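Local coordinates for DUF416 domain-containing protein (Shewanella baltica, PDB 2Q9R) that is of unknown function but belongs to the DUF416 family, folds as an all-helical protein and carries bound benzoic acid in the crystal, at residues Ala26-Met31 with Val99-Thr104; Leu123-Val128 with Glu160-Leu165. All coordinates share one frame; numbering follows the deposited sequence. Where two conformers were deposited one is given.

Contact 1: Ala26-Met31 with Val99-Thr104; sequences ALCQRM and VVAIST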
ATOM      1  N   ALA A  26     -13.797  10.700 -11.823  1.00 36.30           N
ATOM      2  CA  ALA A  26     -12.431  10.154 -11.809  1.00 38.89           C
ATOM      3  C   ALA A  26     -12.168   9.309 -10.528  1.00 40.51           C
ATOM      4  O   ALA A  26     -11.584   8.212 -10.581  1.00 46.43           O
ATOM      5  CB  ALA A  26     -11.408  11.314 -11.931  1.00 38.84           C
ATOM      6  N   LEU A  27     -12.538   9.840  -9.366  1.00 42.39           N
ATOM      7  CA  LEU A  27     -12.457   9.068  -8.130  1.00 42.68           C
ATOM      8  C   LEU A  27     -13.306   7.784  -8.156  1.00 40.33           C
ATOM      9  O   LEU A  27     -12.910   6.780  -7.623  1.00 34.73           O
ATOM     10  CB  LEU A  27     -12.825   9.928  -6.896  1.00 44.00           C
ATOM     11  CG  LEU A  27     -11.839  11.022  -6.482  1.00 46.43           C
ATOM     12  CD1 LEU A  27     -12.231  11.589  -5.125  1.00 41.16           C
ATOM     13  CD2 LEU A  27     -10.319  10.538  -6.518  1.00 36.78           C
ATOM     14  N   CYS A  28     -14.470   7.797  -8.764  1.00 39.56           N
ATOM     15  CA  CYS A  28     -15.315   6.607  -8.750  1.00 43.44           C
ATOM     16  C   CYS A  28     -14.729   5.550  -9.641  1.00 42.53           C
ATOM     17  O   CYS A  28     -14.810   4.391  -9.329  1.00 42.83           O
ATOM     18  CB  CYS A  28     -16.727   6.907  -9.211  1.00 44.83           C
ATOM     19  SG  CYS A  28     -17.714   7.781  -8.012  1.00 42.71           S
ATOM     20  N   GLN A  29     -14.165   5.973 -10.774  1.00 41.35           N
ATOM     21  CA  GLN A  29     -13.528   5.065 -11.682  1.00 40.15           C
ATOM     22  C   GLN A  29     -12.382   4.344 -10.970  1.00 41.94           C
ATOM     23  O   GLN A  29     -12.218   3.178 -11.140  1.00 39.40           O
ATOM     24  CB  GLN A  29     -12.999   5.782 -12.920  1.00 38.60           C
ATOM     25  CG  GLN A  29     -12.250   4.883 -13.873  1.00 43.39           C
ATOM     26  CD  GLN A  29     -13.157   3.929 -14.588  1.00 45.36           C
ATOM     27  OE1 GLN A  29     -14.129   4.357 -15.130  1.00 41.80           O
ATOM     28  NE2 GLN A  29     -12.863   2.636 -14.569  1.00 38.49           N
ATOM     29  N   ARG A  30     -11.608   5.072 -10.188  1.00 41.64           N
ATOM     30  CA  ARG A  30     -10.456   4.529  -9.502  1.00 42.38           C
ATOM     31  C   ARG A  30     -10.781   3.418  -8.480  1.00 39.39           C
ATOM     32  O   ARG A  30      -9.976   2.528  -8.255  1.00 45.70           O
ATOM     33  CB  ARG A  30      -9.715   5.723  -8.856  1.00 43.75           C
ATOM     34  CG  ARG A  30      -8.476   5.403  -8.102  1.00 41.90           C
ATOM     35  CD  ARG A  30      -7.648   6.673  -7.919  1.00 41.84           C
ATOM     36  NE  ARG A  30      -6.637   6.545  -6.899  1.00 42.99           N
ATOM     37  CZ  ARG A  30      -6.772   6.917  -5.622  1.00 42.81           C
ATOM     38  NH1 ARG A  30      -7.898   7.453  -5.158  1.00 38.18           N
ATOM     39  NH2 ARG A  30      -5.762   6.751  -4.797  1.00 39.63           N
HETATM   40  N   MSE A  31     -11.972   3.467  -7.901  1.00 41.81           N
HETATM   41  CA  MSE A  31     -12.463   2.450  -6.979  1.00 39.44           C
HETATM   42  C   MSE A  31     -12.900   1.107  -7.622  1.00 41.77           C
HETATM   43  O   MSE A  31     -13.016   0.090  -6.916  1.00 39.71           O
HETATM   44  CB  MSE A  31     -13.686   3.010  -6.239  1.00 39.64           C
HETATM   45  CG  MSE A  31     -13.466   4.266  -5.378  1.00 33.68           C
HETATM   46 SE   MSE A  31     -15.165   4.975  -4.796  0.75 36.59          SE
HETATM   47  CE  MSE A  31     -14.666   6.754  -4.575  1.00 36.09           C
ATOM     48  N   VAL A  99     -19.601   0.849  -5.153  1.00 43.19           N
ATOM     49  CA  VAL A  99     -20.940   0.927  -5.799  1.00 45.92           C
ATOM     50  C   VAL A  99     -21.731   2.090  -5.183  1.00 44.61           C
ATOM     51  O   VAL A  99     -22.396   2.874  -5.918  1.00 41.47           O
ATOM     52  CB  VAL A  99     -21.674  -0.491  -5.829  1.00 47.22           C
ATOM     53  CG1 VAL A  99     -21.771  -1.108  -4.453  1.00 42.80           C
ATOM     54  CG2 VAL A  99     -23.057  -0.406  -6.493  1.00 43.34           C
ATOM     55  N   VAL A 100     -21.589   2.306  -3.872  1.00 43.48           N
ATOM     56  CA  VAL A 100     -22.348   3.385  -3.217  1.00 45.10           C
ATOM     57  C   VAL A 100     -21.884   4.790  -3.692  1.00 43.56           C
ATOM     58  O   VAL A 100     -22.701   5.721  -3.862  1.00 46.88           O
ATOM     59  CB  VAL A 100     -22.321   3.262  -1.662  1.00 47.83           C
ATOM     60  CG1 VAL A 100     -22.749   4.556  -0.998  1.00 42.23           C
ATOM     61  CG2 VAL A 100     -23.184   2.056  -1.168  1.00 45.23           C
ATOM     62  N   ALA A 101     -20.596   4.940  -3.934  1.00 43.22           N
ATOM     63  CA  ALA A 101     -20.058   6.175  -4.571  1.00 40.83           C
ATOM     64  C   ALA A 101     -20.685   6.482  -5.932  1.00 41.22           C
ATOM     65  O   ALA A 101     -21.046   7.605  -6.225  1.00 42.68           O
ATOM     66  CB  ALA A 101     -18.535   6.063  -4.719  1.00 36.85           C
ATOM     67  N   ILE A 102     -20.764   5.465  -6.778  1.00 43.38           N
ATOM     68  CA  ILE A 102     -21.329   5.633  -8.096  1.00 42.55           C
ATOM     69  C   ILE A 102     -22.796   5.986  -7.953  1.00 41.61           C
ATOM     70  O   ILE A 102     -23.275   6.926  -8.619  1.00 39.48           O
ATOM     71  CB  ILE A 102     -21.121   4.371  -8.978  1.00 45.67           C
ATOM     72  CG1 ILE A 102     -19.616   4.169  -9.212  1.00 45.04           C
ATOM     73  CG2 ILE A 102     -21.859   4.542 -10.292  1.00 45.42           C
ATOM     74  CD1 ILE A 102     -19.204   2.758  -9.694  1.00 37.43           C
ATOM     75  N   SER A 103     -23.498   5.292  -7.062  1.00 39.81           N
ATOM     76  CA  SER A 103     -24.906   5.594  -6.836  1.00 42.26           C
ATOM     77  C   SER A 103     -25.102   7.027  -6.346  1.00 42.19           C
ATOM     78  O   SER A 103     -25.989   7.718  -6.814  1.00 43.93           O
ATOM     79  CB  SER A 103     -25.531   4.638  -5.824  1.00 43.20           C
ATOM     80  OG  SER A 103     -25.429   3.288  -6.235  1.00 46.62           O
ATOM     81  N   THR A 104     -24.304   7.435  -5.355  1.00 44.00           N
ATOM     82  CA  THR A 104     -24.333   8.801  -4.814  1.00 41.94           C
ATOM     83  C   THR A 104     -24.064   9.851  -5.914  1.00 41.18           C
ATOM     84  O   THR A 104     -24.776  10.824  -6.038  1.00 41.89           O
ATOM     85  CB  THR A 104     -23.294   8.945  -3.686  1.00 45.94           C
ATOM     86  OG1 THR A 104     -23.552   7.946  -2.691  1.00 48.59           O
ATOM     87  CG2 THR A 104     -23.314  10.345  -3.062  1.00 48.87           C
TER
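Cys28 SG lies over one face of the Ala101 carbonyl group, 3.8 Å from Ala101 O, and the same sulfur is equally close to the methyl group of that alanine. This backbone carbonyl is the flat group met across the interface; the touching side chains are aliphatic, a thiol and a selenoether. Within helix 92-111, by contrast, the carbonyl of Val100 is approached from both faces: Thr104 N comes from one and Thr104 OG1 from the other, OG1 standing 2.7 Å from Val100 O and 38° out of its plane.

Helices 17-42 and 92-111 run nearly antiparallel here, crossing at -155° with the short axes 9.4 Å apart, a buried pairing in the middle of an all-helical fold. The small Ala101 lets the sulfur of Cys28 and the selenium of Met31 converge on it. Met31, a selenomethionine extended beyond CG, reaches across to set its SE 3.5 Å from Ala101 CB. A chi1 of -74° holds the Cys28 sulfur beside its own backbone N and directs it at Ala101. Separately, Cys28 CB meets the CG1 branch of Ile102 at 4.0 Å. Helix 47-62 closes over this end, its Leu54 touching Cys28 and its Leu50 and Ala53 touching Ile102.

Contact 2: Leu123-Val128 with Glu160-Leu165; sequences LSSSTV and ELQNSL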
ATOM      1  N   LEU A 123     -15.647   9.924   0.822  1.00 44.65           N
ATOM      2  CA  LEU A 123     -15.928   8.519   0.681  1.00 45.47           C
ATOM      3  C   LEU A 123     -14.646   7.810   0.274  1.00 47.04           C
ATOM      4  O   LEU A 123     -14.246   6.803   0.872  1.00 47.20           O
ATOM      5  CB  LEU A 123     -17.057   8.334  -0.316  1.00 46.02           C
ATOM      6  CG  LEU A 123     -17.550   6.911  -0.521  1.00 59.12           C
ATOM      7  CD1 LEU A 123     -18.996   6.908  -1.043  1.00 62.12           C
ATOM      8  CD2 LEU A 123     -16.600   6.201  -1.481  1.00 53.57           C
ATOM      9  N   SER A 124     -13.939   8.403  -0.690  1.00 45.69           N
ATOM     10  CA  SER A 124     -12.713   7.802  -1.195  1.00 41.71           C
ATOM     11  C   SER A 124     -11.674   7.721  -0.115  1.00 42.55           C
ATOM     12  O   SER A 124     -11.063   6.666   0.037  1.00 43.50           O
ATOM     13  CB  SER A 124     -12.151   8.576  -2.392  1.00 42.87           C
ATOM     14  OG  SER A 124     -11.018   7.906  -2.940  1.00 43.62           O
ATOM     15  N   SER A 125     -11.471   8.822   0.629  1.00 40.87           N
ATOM     16  CA  SER A 125     -10.466   8.821   1.640  1.00 41.77           C
ATOM     17  C   SER A 125     -10.839   7.940   2.837  1.00 40.99           C
ATOM     18  O   SER A 125      -9.964   7.317   3.459  1.00 38.88           O
ATOM     19  CB  SER A 125     -10.035  10.241   2.035  1.00 39.74           C
ATOM     20  OG  SER A 125     -11.128  10.986   2.479  1.00 49.94           O
ATOM     21  N   SER A 126     -12.111   7.872   3.175  1.00 40.50           N
ATOM     22  CA  SER A 126     -12.506   7.012   4.289  1.00 42.92           C
ATOM     23  C   SER A 126     -12.268   5.542   4.009  1.00 41.06           C
ATOM     24  O   SER A 126     -11.940   4.786   4.915  1.00 44.20           O
ATOM     25  CB  SER A 126     -13.979   7.215   4.601  1.00 45.72           C
ATOM     26  OG  SER A 126     -14.180   8.580   4.896  1.00 55.96           O
ATOM     27  N   THR A 127     -12.485   5.126   2.763  1.00 41.05           N
ATOM     28  CA  THR A 127     -12.220   3.752   2.390  1.00 41.12           C
ATOM     29  C   THR A 127     -10.778   3.404   2.736  1.00 40.63           C
ATOM     30  O   THR A 127     -10.473   2.343   3.315  1.00 40.54           O
ATOM     31  CB  THR A 127     -12.527   3.491   0.874  1.00 40.14           C
ATOM     32  OG1 THR A 127     -13.906   3.773   0.641  1.00 37.68           O
ATOM     33  CG2 THR A 127     -12.274   2.063   0.514  1.00 39.15           C
ATOM     34  N   VAL A 128      -9.891   4.323   2.415  1.00 41.38           N
ATOM     35  CA  VAL A 128      -8.442   4.115   2.702  1.00 39.96           C
ATOM     36  C   VAL A 128      -8.133   4.110   4.216  1.00 43.86           C
ATOM     37  O   VAL A 128      -7.411   3.239   4.712  1.00 42.42           O
ATOM     38  CB  VAL A 128      -7.590   5.154   2.003  1.00 41.13           C
ATOM     39  CG1 VAL A 128      -6.078   4.869   2.312  1.00 41.44           C
ATOM     40  CG2 VAL A 128      -7.885   5.112   0.514  1.00 39.58           C
ATOM     41  N   GLU A 160      -2.167  12.648  -2.234  1.00 41.44           N
ATOM     42  CA  GLU A 160      -1.455  13.148  -3.407  1.00 47.68           C
ATOM     43  C   GLU A 160      -2.278  13.036  -4.694  1.00 46.74           C
ATOM     44  O   GLU A 160      -2.352  13.985  -5.473  1.00 40.62           O
ATOM     45  CB  GLU A 160      -0.085  12.441  -3.534  1.00 47.19           C
ATOM     46  CG  GLU A 160       0.916  12.941  -2.471  1.00 64.85           C
ATOM     47  CD  GLU A 160       2.230  12.116  -2.383  1.00 62.07           C
ATOM     48  OE1 GLU A 160       2.481  11.288  -3.299  1.00 82.76           O
ATOM     49  OE2 GLU A 160       2.983  12.307  -1.389  1.00 79.02           O
ATOM     50  N   LEU A 161      -2.934  11.902  -4.907  1.00 45.32           N
ATOM     51  CA  LEU A 161      -3.783  11.759  -6.077  1.00 44.32           C
ATOM     52  C   LEU A 161      -4.980  12.732  -6.037  1.00 44.15           C
ATOM     53  O   LEU A 161      -5.252  13.410  -7.017  1.00 43.21           O
ATOM     54  CB  LEU A 161      -4.225  10.295  -6.228  1.00 44.49           C
ATOM     55  CG  LEU A 161      -5.104   9.813  -7.408  1.00 49.46           C
ATOM     56  CD1 LEU A 161      -6.572  10.298  -7.297  1.00 39.61           C
ATOM     57  CD2 LEU A 161      -4.497  10.191  -8.731  1.00 51.54           C
ATOM     58  N   GLN A 162      -5.684  12.834  -4.918  1.00 41.48           N
ATOM     59  CA  GLN A 162      -6.802  13.788  -4.846  1.00 41.34           C
ATOM     60  C   GLN A 162      -6.342  15.244  -5.059  1.00 43.24           C
ATOM     61  O   GLN A 162      -7.033  16.014  -5.709  1.00 40.74           O
ATOM     62  CB  GLN A 162      -7.565  13.676  -3.518  1.00 40.16           C
ATOM     63  CG  GLN A 162      -8.397  12.413  -3.365  1.00 39.18           C
ATOM     64  CD  GLN A 162      -9.614  12.629  -2.529  1.00 38.81           C
ATOM     65  OE1 GLN A 162     -10.217  13.708  -2.569  1.00 43.20           O
ATOM     66  NE2 GLN A 162     -10.000  11.596  -1.745  1.00 39.08           N
ATOM     67  N   ASN A 163      -5.175  15.610  -4.527  1.00 42.50           N
ATOM     68  CA  ASN A 163      -4.656  16.957  -4.762  1.00 45.94           C
ATOM     69  C   ASN A 163      -4.272  17.231  -6.202  1.00 44.03           C
ATOM     70  O   ASN A 163      -4.576  18.295  -6.748  1.00 42.27           O
ATOM     71  CB  ASN A 163      -3.477  17.265  -3.815  1.00 46.03           C
ATOM     72  CG  ASN A 163      -3.967  17.828  -2.507  1.00 54.19           C
ATOM     73  OD1 ASN A 163      -4.179  19.029  -2.397  1.00 54.30           O
ATOM     74  ND2 ASN A 163      -4.225  16.956  -1.533  1.00 53.01           N
ATOM     75  N   SER A 164      -3.560  16.284  -6.785  1.00 45.89           N
ATOM     76  CA  SER A 164      -3.131  16.389  -8.175  0.50 46.35           C
ATOM     77  C   SER A 164      -4.319  16.445  -9.133  1.00 44.97           C
ATOM     78  O   SER A 164      -4.315  17.193 -10.096  1.00 44.97           O
ATOM     79  CB  SER A 164      -2.248  15.206  -8.527  0.50 46.64           C
ATOM     80  OG  SER A 164      -0.970  15.377  -7.952  0.50 49.27           O
ATOM     81  N   LEU A 165      -5.324  15.636  -8.865  1.00 43.46           N
ATOM     82  CA  LEU A 165      -6.561  15.667  -9.629  1.00 42.71           C
ATOM     83  C   LEU A 165      -7.248  17.035  -9.498  1.00 42.28           C
ATOM     84  O   LEU A 165      -7.751  17.598 -10.477  1.00 41.52           O
ATOM     85  CB  LEU A 165      -7.500  14.570  -9.120  1.00 41.16           C
ATOM     86  CG  LEU A 165      -8.840  14.368  -9.803  1.00 43.66           C
ATOM     87  CD1 LEU A 165      -8.666  14.010 -11.315  1.00 39.51           C
ATOM     88  CD2 LEU A 165      -9.620  13.266  -9.038  1.00 44.41           C
TER
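Van der Waals contact between the amide end of Gln162 and the side chain of Ser124, together with the N and CB of Ser125, joins the two helices. Gln162 NE2 lies 3.8 Å from Ser124 CB, 3.9 Å from Ser125 N and 4.0 Å from Ser125 CB. The helices stand well apart, with the nearest CA atoms, those of Ser125 and Gln162, separated by 9.0 Å, so the glutamine spans the gap. Its CG sits beside the backbone N, and a bend at chi2 (-149°) carries the amide toward the serines.

In this all-helical fold the pairing joins helix 120-136 to helix 153-170, with helix 142-150 intervening in the chain, and buries just 78 Å² between the segments.

The polar bonds of Gln162 and Ser124 join the two helices just outside the segments. Glu158, one turn before Gln162 on the same helix, bonds Ser124 OG directly across the interface through OE2, which also takes Gln162 NE2, while Gln162 OE1 pairs with Ser121 OG. Held at both its oxygen and its nitrogen, the glutamine amide is restrained in its rotation. Ser124 OG meets the carboxylate because it is anti to the backbone N (chi1 -175°).

Ser125 instead turns OG back onto its own helix, taking the position between N and the carbonyl carbon (chi1 58°), where it bonds to Ser121 O. Phe23 and Phe8 pack against the glutamine chain, and a glycerol, probably from the crystallisation liquor, lies about 4 Å from it.

Overall arrangement
The centres of contact 1 and contact 2 are 12 Å apart, and their segments touch through several side chains. Arg30 NE packs 3.6 Å from Leu161 CG. Leu123 also joins them: its CD2 is 3.7 Å from Met31 CE and its CD1 3.8 Å from Ala101 CA. One turn earlier on helix 17-42, Leu27 CD2 packs 3.8 Å from Leu165 CD2. Glu158 adds a polar link, since the carboxylate bonded by Ser124 and Gln162 also forms a salt bridge with Arg30. A bound benzoic acid lies about 10 Å from the side chain of Met31 and about 13 Å from that of Ser124; helices 17-42, 92-111 and 120-136 each contribute residues to its pocket, including Asn34, Pro94 and Tyr131.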